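PDB 3V68: putative uncharacterized protein, which is of unknown biochemical function but belongs to the DUF2666 family and probably binds double-stranded DNA. Local coordinates for residues A[96-107]-A[235-246]. Residues are numbered along the deposited sequence; the frame is centred on the assembly and turned at random.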
loop_
_atom_site.group_PDB
_atom_site.type_symbol
_atom_site.label_atom_id
_atom_site.label_comp_id
_atom_site.label_asym_id
_atom_site.label_seq_id
_atom_site.Cartn_x
_atom_site.Cartn_y
_atom_site.Cartn_z
ATOM N N LEU A 96 14.438 8.780 2.617
ATOM C CA LEU A 96 12.987 8.804 2.409
ATOM C C LEU A 96 12.571 7.935 1.226
ATOM O O LEU A 96 11.600 7.170 1.317
ATOM C CB LEU A 96 12.496 10.237 2.206
ATOM C CG LEU A 96 12.608 11.206 3.387
ATOM C CD1 LEU A 96 12.268 12.602 2.915
ATOM C CD2 LEU A 96 11.708 10.784 4.547
ATOM N N LEU A 97 13.322 8.042 0.132
ATOM C CA LEU A 97 13.018 7.299 -1.092
ATOM C C LEU A 97 13.355 5.814 -0.982
ATOM O O LEU A 97 12.637 4.975 -1.533
ATOM C CB LEU A 97 13.710 7.929 -2.304
ATOM C CG LEU A 97 13.223 9.327 -2.702
ATOM C CD1 LEU A 97 14.206 9.978 -3.669
ATOM C CD2 LEU A 97 11.820 9.279 -3.306
ATOM N N VAL A 98 14.433 5.490 -0.269
ATOM C CA VAL A 98 14.786 4.093 0.011
ATOM C C VAL A 98 13.661 3.371 0.758
ATOM O O VAL A 98 13.328 2.232 0.434
ATOM C CB VAL A 98 16.145 3.966 0.763
ATOM C CG1 VAL A 98 16.333 2.570 1.346
ATOM C CG2 VAL A 98 17.300 4.289 -0.176
ATOM N N GLU A 99 13.059 4.042 1.738
ATOM C CA GLU A 99 11.948 3.444 2.473
ATOM C C GLU A 99 10.729 3.184 1.573
ATOM O O GLU A 99 10.064 2.147 1.697
ATOM C CB GLU A 99 11.561 4.300 3.680
ATOM C CG GLU A 99 10.631 3.573 4.649
ATOM C CD GLU A 99 10.218 4.408 5.847
ATOM O OE1 GLU A 99 10.489 5.629 5.874
ATOM O OE2 GLU A 99 9.610 3.826 6.769
ATOM N N VAL A 100 10.456 4.121 0.665
ATOM C CA VAL A 100 9.400 3.956 -0.337
ATOM C C VAL A 100 9.680 2.753 -1.240
ATOM O O VAL A 100 8.809 1.899 -1.423
ATOM C CB VAL A 100 9.212 5.245 -1.174
ATOM C CG1 VAL A 100 8.301 5.004 -2.390
ATOM C CG2 VAL A 100 8.647 6.347 -0.294
ATOM N N ALA A 101 10.895 2.689 -1.787
ATOM C CA ALA A 101 11.309 1.576 -2.649
ATOM C C ALA A 101 11.210 0.244 -1.918
ATOM O O ALA A 101 10.741 -0.751 -2.478
ATOM C CB ALA A 101 12.728 1.799 -3.167
ATOM N N LYS A 102 11.634 0.235 -0.656
ATOM C CA LYS A 102 11.567 -0.960 0.185
ATOM C C LYS A 102 10.126 -1.439 0.367
ATOM O O LYS A 102 9.864 -2.635 0.331
ATOM C CB LYS A 102 12.213 -0.677 1.541
ATOM C CG LYS A 102 12.469 -1.895 2.408
ATOM C CD LYS A 102 13.090 -1.440 3.717
ATOM C CE LYS A 102 13.090 -2.536 4.757
ATOM N NZ LYS A 102 13.684 -2.059 6.038
ATOM N N ALA A 103 9.194 -0.506 0.549
ATOM C CA ALA A 103 7.775 -0.851 0.688
ATOM C C ALA A 103 7.204 -1.454 -0.593
ATOM O O ALA A 103 6.384 -2.369 -0.537
ATOM C CB ALA A 103 6.955 0.363 1.113
ATOM N N VAL A 104 7.644 -0.934 -1.740
ATOM C CA VAL A 104 7.217 -1.458 -3.039
ATOM C C VAL A 104 7.729 -2.885 -3.209
ATOM O O VAL A 104 6.969 -3.791 -3.565
ATOM C CB VAL A 104 7.700 -0.551 -4.205
ATOM C CG1 VAL A 104 7.577 -1.260 -5.546
ATOM C CG2 VAL A 104 6.906 0.743 -4.220
ATOM N N LEU A 105 9.016 -3.077 -2.929
ATOM C CA LEU A 105 9.635 -4.394 -3.034
ATOM C C LEU A 105 8.988 -5.397 -2.072
ATOM O O LEU A 105 8.670 -6.518 -2.454
ATOM C CB LEU A 105 11.145 -4.304 -2.783
ATOM C CG LEU A 105 11.940 -5.606 -2.901
ATOM C CD1 LEU A 105 11.853 -6.160 -4.319
ATOM C CD2 LEU A 105 13.390 -5.406 -2.487
ATOM N N THR A 106 8.781 -4.973 -0.829
ATOM C CA THR A 106 8.170 -5.828 0.184
ATOM C C THR A 106 6.782 -6.330 -0.235
ATOM O O THR A 106 6.490 -7.525 -0.119
ATOM C CB THR A 106 8.123 -5.107 1.552
ATOM O OG1 THR A 106 9.459 -4.782 1.950
ATOM C CG2 THR A 106 7.482 -5.987 2.622
ATOM N N ARG A 107 5.941 -5.435 -0.750
ATOM C CA ARG A 107 4.622 -5.831 -1.229
ATOM C C ARG A 107 4.722 -6.862 -2.354
ATOM O O ARG A 107 4.042 -7.879 -2.321
ATOM C CB ARG A 107 3.806 -4.622 -1.703
ATOM C CG ARG A 107 2.469 -5.004 -2.385
ATOM C CD ARG A 107 1.603 -3.784 -2.745
ATOM N NE ARG A 107 1.008 -3.202 -1.547
ATOM C CZ ARG A 107 -0.271 -3.307 -1.198
ATOM N NH1 ARG A 107 -1.149 -3.934 -1.978
ATOM N NH2 ARG A 107 -0.680 -2.740 -0.072
ATOM N N LEU A 235 9.209 -3.745 8.454
ATOM C CA LEU A 235 8.769 -3.866 7.071
ATOM C C LEU A 235 7.387 -3.268 6.868
ATOM O O LEU A 235 6.535 -3.330 7.757
ATOM C CB LEU A 235 8.769 -5.335 6.636
ATOM C CG LEU A 235 10.129 -6.041 6.551
ATOM C CD1 LEU A 235 9.947 -7.530 6.310
ATOM C CD2 LEU A 235 11.037 -5.431 5.479
ATOM N N LYS A 236 7.173 -2.690 5.687
ATOM C CA LYS A 236 5.889 -2.090 5.324
ATOM C C LYS A 236 5.450 -2.608 3.972
ATOM O O LYS A 236 6.288 -2.880 3.116
ATOM C CB LYS A 236 6.010 -0.568 5.248
ATOM C CG LYS A 236 6.288 0.121 6.567
ATOM C CD LYS A 236 6.541 1.598 6.335
ATOM C CE LYS A 236 6.585 2.372 7.640
ATOM N NZ LYS A 236 6.694 3.838 7.393
ATOM N N VAL A 237 4.137 -2.714 3.776
ATOM C CA VAL A 237 3.583 -3.099 2.474
ATOM C C VAL A 237 2.697 -2.001 1.886
ATOM O O VAL A 237 2.188 -2.128 0.764
ATOM C CB VAL A 237 2.812 -4.442 2.522
ATOM C CG1 VAL A 237 3.769 -5.614 2.733
ATOM C CG2 VAL A 237 1.703 -4.420 3.586
ATOM N N ASP A 238 2.512 -0.928 2.652
ATOM C CA ASP A 238 1.808 0.267 2.188
ATOM C C ASP A 238 2.829 1.401 2.081
ATOM O O ASP A 238 3.501 1.724 3.062
ATOM C CB ASP A 238 0.655 0.633 3.145
ATOM C CG ASP A 238 -0.361 -0.499 3.314
ATOM O OD1 ASP A 238 -0.778 -1.087 2.290
ATOM O OD2 ASP A 238 -0.752 -0.802 4.472
ATOM N N VAL A 239 2.964 1.978 0.886
ATOM C CA VAL A 239 3.911 3.080 0.639
ATOM C C VAL A 239 3.585 4.289 1.531
ATOM O O VAL A 239 2.452 4.766 1.527
ATOM C CB VAL A 239 3.916 3.513 -0.855
ATOM C CG1 VAL A 239 4.713 4.803 -1.052
ATOM C CG2 VAL A 239 4.466 2.392 -1.738
ATOM N N PRO A 240 4.572 4.770 2.317
ATOM C CA PRO A 240 4.313 5.933 3.167
ATOM C C PRO A 240 4.254 7.230 2.355
ATOM O O PRO A 240 5.284 7.713 1.859
ATOM C CB PRO A 240 5.496 5.919 4.144
ATOM C CG PRO A 240 6.593 5.250 3.400
ATOM C CD PRO A 240 5.933 4.233 2.508
ATOM N N SER A 241 3.050 7.783 2.210
ATOM C CA SER A 241 2.854 8.976 1.388
ATOM C C SER A 241 3.655 10.158 1.929
ATOM O O SER A 241 4.125 10.988 1.156
ATOM C CB SER A 241 1.372 9.351 1.290
ATOM O OG SER A 241 0.898 9.861 2.524
ATOM N N LYS A 242 3.812 10.216 3.250
ATOM C CA LYS A 242 4.536 11.320 3.884
ATOM C C LYS A 242 5.981 11.423 3.390
ATOM O O LYS A 242 6.519 12.522 3.286
ATOM C CB LYS A 242 4.450 11.266 5.417
ATOM C CG LYS A 242 5.188 10.127 6.117
ATOM C CD LYS A 242 5.066 10.279 7.627
ATOM C CE LYS A 242 6.011 9.361 8.383
ATOM N NZ LYS A 242 5.994 9.657 9.846
ATOM N N ASN A 243 6.600 10.286 3.072
ATOM C CA ASN A 243 7.963 10.298 2.529
ATOM C C ASN A 243 8.027 11.043 1.200
ATOM O O ASN A 243 8.953 11.816 0.952
ATOM C CB ASN A 243 8.510 8.878 2.361
ATOM C CG ASN A 243 8.774 8.186 3.684
ATOM O OD1 ASN A 243 8.037 8.369 4.655
ATOM N ND2 ASN A 243 9.820 7.364 3.723
ATOM N N LEU A 244 7.021 10.825 0.360
ATOM C CA LEU A 244 6.958 11.458 -0.947
ATOM C C LEU A 244 6.575 12.932 -0.817
ATOM O O LEU A 244 7.077 13.773 -1.561
ATOM C CB LEU A 244 5.996 10.698 -1.871
ATOM C CG LEU A 244 6.379 9.244 -2.184
ATOM C CD1 LEU A 244 5.240 8.520 -2.911
ATOM C CD2 LEU A 244 7.683 9.164 -2.984
ATOM N N GLU A 245 5.702 13.224 0.149
ATOM C CA GLU A 245 5.312 14.588 0.502
ATOM C C GLU A 245 6.541 15.400 0.908
ATOM O O GLU A 245 6.756 16.504 0.402
ATOM C CB GLU A 245 4.293 14.549 1.649
ATOM C CG GLU A 245 3.590 15.871 1.965
ATOM C CD GLU A 245 2.596 15.738 3.116
ATOM O OE1 GLU A 245 2.058 14.625 3.332
ATOM O OE2 GLU A 245 2.351 16.752 3.805
ATOM N N LYS A 246 7.350 14.831 1.802
ATOM C CA LYS A 246 8.559 15.498 2.298
ATOM C C LYS A 246 9.606 15.698 1.200
ATOM O O LYS A 246 10.284 16.729 1.174
ATOM C CB LYS A 246 9.152 14.747 3.499
ATOM C CG LYS A 246 10.350 15.434 4.177
ATOM C CD LYS A 246 9.984 16.779 4.795
ATOM C CE LYS A 246 11.233 17.547 5.205
ATOM N NZ LYS A 246 10.907 18.877 5.794
HETATM O O HOH W 1 7.733 6.799 6.785
HETATM O O HOH W 2 9.513 -2.555 3.982
#
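With CG opposite the backbone N (chi1 -167°) and the chain extended, Glu99 carries its carboxylate to the amide of Asn243, whose CG turns beside its own N; the two planes meet 61° apart. Asn243 ND2 uses both hydrogens across the contact: one goes almost straight to Leu96 O (3.0 Å), on a lone pair in the carbonyl plane, the other to Glu99 OE1 (2.8 Å), which it meets from above the carboxylate plane. Both acceptors lie in the amide plane, so the amide is fixed in rotation. A water donates to Asn243 OD1 and to Glu99 OE1, closing a small ring. Lys236 NZ reaches the second carboxylate oxygen, Glu99 OE2 (3.0 Å), in a salt bridge. Shortening Glu99 to an alanine is likely to leave the Lys236 ammonium without this counter-charge and one N-H of Asn243 without its acceptor. Helices 96-107 and 241-246 pack roughly antiparallel (146°, axes 9.0 Å apart), and the loop 235-240 leading into the second runs along the first, joining the two DUF2666 family regions of the chain. Val100 fits one methyl, CG1, against Val239 CG1 (3.8 Å) and the other, CG2, against Asn243 CB and Leu244 CD2. Ala103 lets the loop come close, its CA-H pointing at Lys236 O (CA to O 3.5 Å). At the far end Arg107 grips Val237 O side-on with NE (2.8 Å) and NH2; NH2 also forms a salt bridge with Asp238 OD1 (2.9 Å), the hydrogen bond in it weak. Asp238 OD2 pairs with Arg227, and Val239 packs on Ala168 of helix 160-181.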